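Local coordinates for protein esterase Rv0045c (Mycobacterium tuberculosis, PDB 6WYN) that hydrolyses carboxylic esters, with a preference for short, straight-chain alkyl esters of about four atoms, and probably takes part in ester or lipid metabolism, at residues A[84-89]-A[146-151]; A[150-155]-A[174-179]; A[170-175]-A[269-274]. All coordinates share one frame; numbering follows the deposited sequence.

Contact 1: A[84-89]-A[146-151]; sequences RVIFLH and PGAEFV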
loop_
_atom_site.group_PDB
_atom_site.type_symbol
_atom_site.label_atom_id
_atom_site.label_comp_id
_atom_site.label_asym_id
_atom_site.label_seq_id
_atom_site.Cartn_x
_atom_site.Cartn_y
_atom_site.Cartn_z
ATOM N N ARG A 84 9.453 -10.767 8.644
ATOM C CA ARG A 84 10.015 -11.377 7.413
ATOM C C ARG A 84 9.665 -10.526 6.176
ATOM O O ARG A 84 10.449 -10.532 5.223
ATOM C CB ARG A 84 9.426 -12.771 7.162
ATOM C CG ARG A 84 10.028 -13.946 7.918
ATOM C CD ARG A 84 9.607 -15.281 7.276
ATOM N NE ARG A 84 10.372 -15.589 6.066
ATOM C CZ ARG A 84 10.149 -16.604 5.223
ATOM N NH1 ARG A 84 9.148 -17.447 5.423
ATOM N NH2 ARG A 84 10.929 -16.756 4.162
ATOM N N VAL A 85 8.515 -9.833 6.167
ATOM C CA VAL A 85 8.027 -9.113 4.970
ATOM C C VAL A 85 7.629 -7.707 5.370
ATOM O O VAL A 85 6.974 -7.545 6.400
ATOM C CB VAL A 85 6.818 -9.835 4.360
ATOM C CG1 VAL A 85 6.433 -9.218 3.032
ATOM C CG2 VAL A 85 7.103 -11.334 4.219
ATOM N N ILE A 86 7.982 -6.763 4.543
ATOM C CA ILE A 86 7.479 -5.373 4.627
ATOM C C ILE A 86 6.426 -5.154 3.552
ATOM O O ILE A 86 6.700 -5.486 2.399
ATOM C CB ILE A 86 8.661 -4.412 4.471
ATOM C CG1 ILE A 86 9.752 -4.671 5.510
ATOM C CG2 ILE A 86 8.147 -2.997 4.527
ATOM C CD1 ILE A 86 11.106 -4.089 5.107
ATOM N N PHE A 87 5.299 -4.551 3.912
ATOM C CA PHE A 87 4.201 -4.220 2.987
ATOM C C PHE A 87 4.045 -2.702 2.954
ATOM O O PHE A 87 3.997 -2.098 4.055
ATOM C CB PHE A 87 2.911 -4.886 3.453
ATOM C CG PHE A 87 2.868 -6.381 3.331
ATOM C CD1 PHE A 87 3.281 -7.193 4.367
ATOM C CD2 PHE A 87 2.351 -6.974 2.184
ATOM C CE1 PHE A 87 3.208 -8.581 4.273
ATOM C CE2 PHE A 87 2.319 -8.355 2.067
ATOM C CZ PHE A 87 2.723 -9.152 3.110
ATOM N N LEU A 88 3.950 -2.136 1.755
ATOM C CA LEU A 88 3.733 -0.689 1.526
ATOM C C LEU A 88 2.466 -0.520 0.703
ATOM O O LEU A 88 2.454 -0.957 -0.452
ATOM C CB LEU A 88 4.955 -0.097 0.838
ATOM C CG LEU A 88 6.290 -0.397 1.534
ATOM C CD1 LEU A 88 7.436 0.271 0.814
ATOM C CD2 LEU A 88 6.295 0.151 2.964
ATOM N N HIS A 89 1.456 0.112 1.282
ATOM C CA HIS A 89 0.158 0.392 0.627
ATOM C C HIS A 89 0.233 1.440 -0.497
ATOM O O HIS A 89 1.289 2.076 -0.760
ATOM C CB HIS A 89 -0.812 0.861 1.711
ATOM C CG HIS A 89 -0.427 2.162 2.323
ATOM N ND1 HIS A 89 -0.698 3.371 1.699
ATOM C CD2 HIS A 89 0.152 2.450 3.522
ATOM C CE1 HIS A 89 -0.266 4.350 2.496
ATOM N NE2 HIS A 89 0.219 3.811 3.616
ATOM N N PRO A 146 14.983 -4.975 10.074
ATOM C CA PRO A 146 16.288 -5.184 9.453
ATOM C C PRO A 146 16.446 -6.561 8.779
ATOM O O PRO A 146 17.219 -6.689 7.851
ATOM C CB PRO A 146 17.260 -5.049 10.648
ATOM C CG PRO A 146 16.431 -5.389 11.862
ATOM C CD PRO A 146 15.072 -4.803 11.537
ATOM N N GLY A 147 15.728 -7.583 9.222
ATOM C CA GLY A 147 15.917 -8.918 8.618
ATOM C C GLY A 147 14.843 -9.280 7.604
ATOM O O GLY A 147 14.748 -10.437 7.294
ATOM N N ALA A 148 13.968 -8.367 7.190
ATOM C CA ALA A 148 12.945 -8.686 6.169
ATOM C C ALA A 148 13.600 -8.563 4.786
ATOM O O ALA A 148 13.788 -7.429 4.306
ATOM C CB ALA A 148 11.730 -7.795 6.307
ATOM N N GLU A 149 13.917 -9.690 4.163
ATOM C CA GLU A 149 14.373 -9.746 2.747
ATOM C C GLU A 149 13.303 -9.176 1.788
ATOM O O GLU A 149 13.715 -8.347 0.952
ATOM C CB GLU A 149 14.729 -11.183 2.365
ATOM C CG GLU A 149 16.057 -11.644 2.950
ATOM C CD GLU A 149 16.145 -13.124 3.302
ATOM O OE1 GLU A 149 15.074 -13.782 3.449
ATOM O OE2 GLU A 149 17.287 -13.617 3.453
ATOM N N PHE A 150 12.009 -9.542 1.932
ATOM C CA PHE A 150 10.923 -9.316 0.934
ATOM C C PHE A 150 10.159 -8.017 1.208
ATOM O O PHE A 150 9.692 -7.784 2.325
ATOM C CB PHE A 150 9.945 -10.506 0.909
ATOM C CG PHE A 150 10.651 -11.836 0.962
ATOM C CD1 PHE A 150 11.092 -12.364 2.173
ATOM C CD2 PHE A 150 11.009 -12.496 -0.205
ATOM C CE1 PHE A 150 11.806 -13.554 2.228
ATOM C CE2 PHE A 150 11.719 -13.694 -0.156
ATOM C CZ PHE A 150 12.111 -14.224 1.056
ATOM N N VAL A 151 9.961 -7.211 0.170
ATOM C CA VAL A 151 9.102 -6.010 0.214
ATOM C C VAL A 151 8.013 -6.144 -0.834
ATOM O O VAL A 151 8.326 -6.329 -2.004
ATOM C CB VAL A 151 9.911 -4.725 0.032
ATOM C CG1 VAL A 151 9.060 -3.485 0.187
ATOM C CG2 VAL A 151 11.066 -4.727 1.016
#
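Ile86 N donates a hydrogen bond of 3.0 Å to Phe150 O, nearly straight at 168°, and this bond opens the parallel pairing of strands 85-88 and 150-154 at the middle of the alpha/beta-hydrolase sheet. Two flanking CA-H...O contacts support the register: Val85 CA lies 3.4 Å from the same Phe150 O, and Val151 CA 3.3 Å from Ile86 O. Val85 and Phe150 project to one face of the sheet, Ile86 and Val151 to the other. On the latter face Ile86 runs alongside Val151, its CD1 4.1 Å from Val151 CG2. With CG1 beside its own backbone N (chi1 -57°), Ile86 also leans back on the methyl of Ala148, CG1 to CB 3.8 Å. Further along, Leu88 CD1 reaches Val151 CG1, and Thr160 and Leu164 of helix 156-167, which lies over this face, touch Leu88.

Before the strands pair, Arg84 O sits close to Ala148 and meets the rim of the Phe150 ring in its plane. The Arg84 chain bends at chi3, and its guanidinium comes beside this ring with the two planes 79° apart. Its charge is paired outside the two segments: NH1 forms a salt bridge with Glu107, while NH2 lies 3.8 Å from Phe150 CE1.

Contact 2: A[150-155]-A[174-179]; sequences FVVGMS and ELVLVD
Strands 150-154 and 174-178 run parallel, their axes 4.7 Å apart at closest approach and inclined by 15°, as the two strands of a beta-alpha-beta unit whose connection is helix 156-167. Five backbone hydrogen bonds join them, all close to straight. Val151 and Gly153 each donate to the second strand and accept from it, so the odd-numbered residues of 150-154 carry the pairing; Val176 N to Val151 O and Val178 N to Gly153 O are both 2.8 Å.

Phe150, Val152 and Met154 share one face with Glu174, Val176 and Val178. There Val152 lies side by side with Val176, CG2 to CB 4.0 Å, and its other methyl, CG1, meets Val178 CG2 at 4.1 Å. Met154 crosses Val178 at about a right angle: CG stands anti to the backbone N (chi1 -176°), which brings it 3.9 Å from Val178 CG1. At the start of the pair the aliphatic part of Glu174 passes obliquely by the Phe150 ring, CB to CD2 3.7 Å, while its carboxylate turns away to a salt bridge with Arg300. The Val151 and Leu175 side chains occupy the other face, against Ala161 of the connecting helix.

The strands deliver two probable members of the catalytic triad. Ser155, the likely nucleophile, follows strand 150-154 with positive phi (46°), consistent with a nucleophile elbow, and its OG hydrogen-bonds His310 NE2. Asp179 comes directly after strand 174-178, and its OD2 is hydrogen-bonded to His310 ND1. The last interstrand bond reaches the elbow residue: Ser155 N to Val178 O, 3.1 Å.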
loop_
_atom_site.group_PDB
_atom_site.type_symbol
_atom_site.label_atom_id
_atom_site.label_comp_id
_atom_site.label_asym_id
_atom_site.label_seq_id
_atom_site.Cartn_x
_atom_site.Cartn_y
_atom_site.Cartn_z
ATOM N N PHE A 150 12.009 -9.542 1.932
ATOM C CA PHE A 150 10.923 -9.316 0.934
ATOM C C PHE A 150 10.159 -8.017 1.208
ATOM O O PHE A 150 9.692 -7.784 2.325
ATOM C CB PHE A 150 9.945 -10.506 0.909
ATOM C CG PHE A 150 10.651 -11.836 0.962
ATOM C CD1 PHE A 150 11.092 -12.364 2.173
ATOM C CD2 PHE A 150 11.009 -12.496 -0.205
ATOM C CE1 PHE A 150 11.806 -13.554 2.228
ATOM C CE2 PHE A 150 11.719 -13.694 -0.156
ATOM C CZ PHE A 150 12.111 -14.224 1.056
ATOM N N VAL A 151 9.961 -7.211 0.170
ATOM C CA VAL A 151 9.102 -6.010 0.214
ATOM C C VAL A 151 8.013 -6.144 -0.834
ATOM O O VAL A 151 8.326 -6.329 -2.004
ATOM C CB VAL A 151 9.911 -4.725 0.032
ATOM C CG1 VAL A 151 9.060 -3.485 0.187
ATOM C CG2 VAL A 151 11.066 -4.727 1.016
ATOM N N VAL A 152 6.782 -6.026 -0.379
ATOM C CA VAL A 152 5.577 -5.994 -1.218
ATOM C C VAL A 152 5.057 -4.578 -1.173
ATOM O O VAL A 152 4.749 -4.128 -0.065
ATOM C CB VAL A 152 4.539 -6.971 -0.688
ATOM C CG1 VAL A 152 3.282 -6.959 -1.535
ATOM C CG2 VAL A 152 5.138 -8.354 -0.546
ATOM N N GLY A 153 4.898 -3.959 -2.340
ATOM C CA GLY A 153 4.388 -2.596 -2.441
ATOM C C GLY A 153 3.318 -2.492 -3.482
ATOM O O GLY A 153 3.564 -2.906 -4.655
ATOM N N MET A 154 2.217 -1.850 -3.141
ATOM C CA MET A 154 1.145 -1.589 -4.134
ATOM C C MET A 154 1.200 -0.124 -4.613
ATOM O O MET A 154 1.283 0.813 -3.778
ATOM C CB MET A 154 -0.217 -1.896 -3.517
ATOM C CG MET A 154 -1.337 -1.751 -4.495
ATOM S SD MET A 154 -2.287 -0.306 -4.025
ATOM C CE MET A 154 -3.525 -0.233 -5.318
ATOM N N SER A 155 1.084 0.100 -5.918
ATOM C CA SER A 155 1.023 1.478 -6.517
ATOM C C SER A 155 2.119 2.423 -5.923
ATOM O O SER A 155 3.292 2.139 -6.094
ATOM C CB SER A 155 -0.368 2.031 -6.448
ATOM O OG SER A 155 -0.548 2.991 -7.497
ATOM N N GLU A 174 14.213 -8.971 -2.306
ATOM C CA GLU A 174 13.194 -9.365 -3.311
ATOM C C GLU A 174 12.036 -8.357 -3.284
ATOM O O GLU A 174 11.646 -7.966 -2.173
ATOM C CB GLU A 174 12.849 -10.792 -2.899
ATOM C CG GLU A 174 11.902 -11.491 -3.791
ATOM C CD GLU A 174 12.556 -12.400 -4.815
ATOM O OE1 GLU A 174 13.671 -12.941 -4.560
ATOM O OE2 GLU A 174 11.918 -12.572 -5.852
ATOM N N LEU A 175 11.580 -7.890 -4.447
ATOM C CA LEU A 175 10.453 -6.935 -4.571
ATOM C C LEU A 175 9.246 -7.647 -5.181
ATOM O O LEU A 175 9.385 -8.347 -6.214
ATOM C CB LEU A 175 10.805 -5.759 -5.471
ATOM C CG LEU A 175 11.849 -4.792 -4.930
ATOM C CD1 LEU A 175 12.456 -3.954 -6.041
ATOM C CD2 LEU A 175 11.235 -3.895 -3.883
ATOM N N VAL A 176 8.074 -7.373 -4.631
ATOM C CA VAL A 176 6.787 -7.711 -5.277
ATOM C C VAL A 176 6.055 -6.395 -5.467
ATOM O O VAL A 176 5.747 -5.731 -4.453
ATOM C CB VAL A 176 5.982 -8.731 -4.464
ATOM C CG1 VAL A 176 4.691 -9.053 -5.166
ATOM C CG2 VAL A 176 6.781 -10.005 -4.171
ATOM N N LEU A 177 5.821 -6.029 -6.728
ATOM C CA LEU A 177 5.089 -4.819 -7.141
ATOM C C LEU A 177 3.640 -5.212 -7.365
ATOM O O LEU A 177 3.380 -6.128 -8.236
ATOM C CB LEU A 177 5.691 -4.250 -8.431
ATOM C CG LEU A 177 7.125 -3.743 -8.353
ATOM C CD1 LEU A 177 7.529 -3.171 -9.694
ATOM C CD2 LEU A 177 7.296 -2.659 -7.291
ATOM N N VAL A 178 2.703 -4.523 -6.725
ATOM C CA VAL A 178 1.265 -4.799 -6.987
ATOM C C VAL A 178 0.708 -3.711 -7.889
ATOM O O VAL A 178 0.531 -2.564 -7.436
ATOM C CB VAL A 178 0.488 -5.014 -5.689
ATOM C CG1 VAL A 178 -0.973 -5.316 -5.917
ATOM C CG2 VAL A 178 1.129 -6.129 -4.894
ATOM N N ASP A 179 0.361 -4.126 -9.127
ATOM C CA ASP A 179 -0.317 -3.334 -10.170
ATOM C C ASP A 179 0.340 -1.965 -10.373
ATOM O O ASP A 179 -0.386 -0.996 -10.529
ATOM C CB ASP A 179 -1.810 -3.217 -9.860
ATOM C CG ASP A 179 -2.682 -3.140 -11.114
ATOM O OD1 ASP A 179 -2.529 -4.014 -11.966
ATOM O OD2 ASP A 179 -3.496 -2.170 -11.248
#

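Contact 3: A[170-175]-A[269-274]; sequences DLVGEL and LSAPIT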
loop_
_atom_site.group_PDB
_atom_site.type_symbol
_atom_site.label_atom_id
_atom_site.label_comp_id
_atom_site.label_asym_id
_atom_site.label_seq_id
_atom_site.Cartn_x
_atom_site.Cartn_y
_atom_site.Cartn_z
ATOM N N ASP A 170 21.323 -3.918 0.969
ATOM C CA ASP A 170 21.564 -4.877 2.085
ATOM C C ASP A 170 20.223 -5.360 2.647
ATOM O O ASP A 170 20.101 -6.565 2.854
ATOM C CB ASP A 170 22.439 -4.246 3.176
ATOM C CG ASP A 170 21.958 -2.880 3.633
ATOM O OD1 ASP A 170 22.027 -1.930 2.825
ATOM O OD2 ASP A 170 21.500 -2.777 4.775
ATOM N N LEU A 171 19.273 -4.448 2.864
ATOM C CA LEU A 171 17.879 -4.714 3.311
ATOM C C LEU A 171 17.141 -5.652 2.320
ATOM O O LEU A 171 16.948 -6.845 2.651
ATOM C CB LEU A 171 17.142 -3.368 3.409
ATOM C CG LEU A 171 16.378 -3.095 4.710
ATOM C CD1 LEU A 171 17.112 -2.054 5.552
ATOM C CD2 LEU A 171 14.937 -2.652 4.443
ATOM N N VAL A 172 16.732 -5.116 1.155
ATOM C CA VAL A 172 15.705 -5.647 0.199
ATOM C C VAL A 172 16.311 -6.790 -0.612
ATOM O O VAL A 172 17.137 -6.495 -1.498
ATOM C CB VAL A 172 15.229 -4.553 -0.776
ATOM C CG1 VAL A 172 14.150 -5.061 -1.726
ATOM C CG2 VAL A 172 14.769 -3.289 -0.066
ATOM N N GLY A 173 15.918 -8.026 -0.336
ATOM C CA GLY A 173 16.359 -9.185 -1.131
ATOM C C GLY A 173 15.505 -9.339 -2.381
ATOM O O GLY A 173 16.051 -9.774 -3.415
ATOM N N GLU A 174 14.213 -8.971 -2.306
ATOM C CA GLU A 174 13.194 -9.365 -3.311
ATOM C C GLU A 174 12.036 -8.357 -3.284
ATOM O O GLU A 174 11.646 -7.966 -2.173
ATOM C CB GLU A 174 12.849 -10.792 -2.899
ATOM C CG GLU A 174 11.902 -11.491 -3.791
ATOM C CD GLU A 174 12.556 -12.400 -4.815
ATOM O OE1 GLU A 174 13.671 -12.941 -4.560
ATOM O OE2 GLU A 174 11.918 -12.572 -5.852
ATOM N N LEU A 175 11.580 -7.890 -4.447
ATOM C CA LEU A 175 10.453 -6.935 -4.571
ATOM C C LEU A 175 9.246 -7.647 -5.181
ATOM O O LEU A 175 9.385 -8.347 -6.214
ATOM C CB LEU A 175 10.805 -5.759 -5.471
ATOM C CG LEU A 175 11.849 -4.792 -4.930
ATOM C CD1 LEU A 175 12.456 -3.954 -6.041
ATOM C CD2 LEU A 175 11.235 -3.895 -3.883
ATOM N N LEU A 269 19.131 -1.722 -9.467
ATOM C CA LEU A 269 18.706 -2.698 -8.401
ATOM C C LEU A 269 19.270 -4.064 -8.736
ATOM O O LEU A 269 19.064 -4.440 -9.899
ATOM C CB LEU A 269 17.186 -2.943 -8.430
ATOM C CG LEU A 269 16.334 -1.737 -8.133
ATOM C CD1 LEU A 269 14.879 -2.096 -8.159
ATOM C CD2 LEU A 269 16.765 -1.161 -6.805
ATOM N N SER A 270 19.711 -4.854 -7.762
ATOM C CA SER A 270 19.899 -6.317 -7.989
ATOM C C SER A 270 18.721 -7.137 -7.427
ATOM O O SER A 270 18.600 -8.287 -7.781
ATOM C CB SER A 270 21.206 -6.805 -7.436
ATOM O OG SER A 270 21.262 -6.478 -6.070
ATOM N N ALA A 271 17.851 -6.596 -6.585
ATOM C CA ALA A 271 16.707 -7.392 -6.072
ATOM C C ALA A 271 15.842 -7.880 -7.239
ATOM O O ALA A 271 15.434 -7.089 -8.074
ATOM C CB ALA A 271 15.901 -6.538 -5.141
ATOM N N PRO A 272 15.529 -9.178 -7.345
ATOM C CA PRO A 272 14.516 -9.650 -8.284
ATOM C C PRO A 272 13.162 -8.966 -8.080
ATOM O O PRO A 272 12.795 -8.643 -6.962
ATOM C CB PRO A 272 14.409 -11.154 -7.969
ATOM C CG PRO A 272 15.799 -11.488 -7.421
ATOM C CD PRO A 272 16.127 -10.273 -6.579
ATOM N N ILE A 273 12.484 -8.704 -9.179
ATOM C CA ILE A 273 11.152 -8.058 -9.209
ATOM C C ILE A 273 10.101 -9.008 -9.750
ATOM O O ILE A 273 10.293 -9.544 -10.873
ATOM C CB ILE A 273 11.197 -6.795 -10.068
ATOM C CG1 ILE A 273 12.182 -5.772 -9.499
ATOM C CG2 ILE A 273 9.783 -6.229 -10.194
ATOM C CD1 ILE A 273 12.421 -4.591 -10.410
ATOM N N THR A 274 9.019 -9.179 -8.988
ATOM C CA THR A 274 7.795 -9.892 -9.423
ATOM C C THR A 274 6.727 -8.834 -9.594
ATOM O O THR A 274 6.599 -7.997 -8.719
ATOM C CB THR A 274 7.391 -10.979 -8.427
ATOM O OG1 THR A 274 8.483 -11.908 -8.372
ATOM C CG2 THR A 274 6.114 -11.679 -8.827
#
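Parallel strands 174-178 and 273-278, neighbours within the central alpha/beta-hydrolase sheet, begin their pairing here, at their N-terminal ends. Leu175 makes both backbone hydrogen bonds: its N donates to Pro272 O at 2.9 Å with an almost linear 174° angle, and its O accepts from Thr274 N, also at 2.9 Å. Such bonding to the residues on either side of Ile273 is the parallel pattern, and it sets Leu175 and Ile273 on the same face.

Most of the apolar contacts are made by one methyl of Leu175, CD1. Its CG lies beside the backbone N (chi1 -69°), and from there CD1 runs alongside Ile273, 3.9 Å from CG1, and meets Leu269 CD1 at 3.7 Å where the two leucines cross at about a right angle. Leu269 comes just after helix 260-268. Upstream, Ala271 CB rests 4.1 Å from Val172 CG1.

Away from these leucines, the Glu174 side chain crosses Pro272 at about a right angle, with OE2 3.6 Å from Pro272 CB. That contact is packing; the polar partner of OE2 is Arg300 NE, in a salt bridge. Gly173 O approaches Pro272 CD at 3.2 Å. Helix 156-167 backs both leucines, Ala161 touching Leu175 and Ala165 touching Leu269; adjacent parallel strands packed on one face by a connecting helix are the arrangement of the alpha/beta hydrolase central sheet.

Overall arrangement
The three contacts follow one another across a single sheet, in the strand order 85-88, 150-154, 174-178, 273-278. Contacts 1 and 2 share Phe150 and Val151, and their centres lie 9 Å apart; contacts 2 and 3 share Glu174 and Leu175, with their centres 10 Å apart. Probable backbone hydrogen bonds continue the pairing between them, from Leu88 N to Val152 O at 2.8 Å and from Leu177 N to Thr274 O at 2.9 Å. Contact 2 holds the probable nucleophile Ser155 and the probable triad acid Asp179. Leu88 of contact 1 comes within about 9 Å of Ser155, side chain to side chain, while the side chain of Thr274 in contact 3 is about 12 Å from that of Asp179.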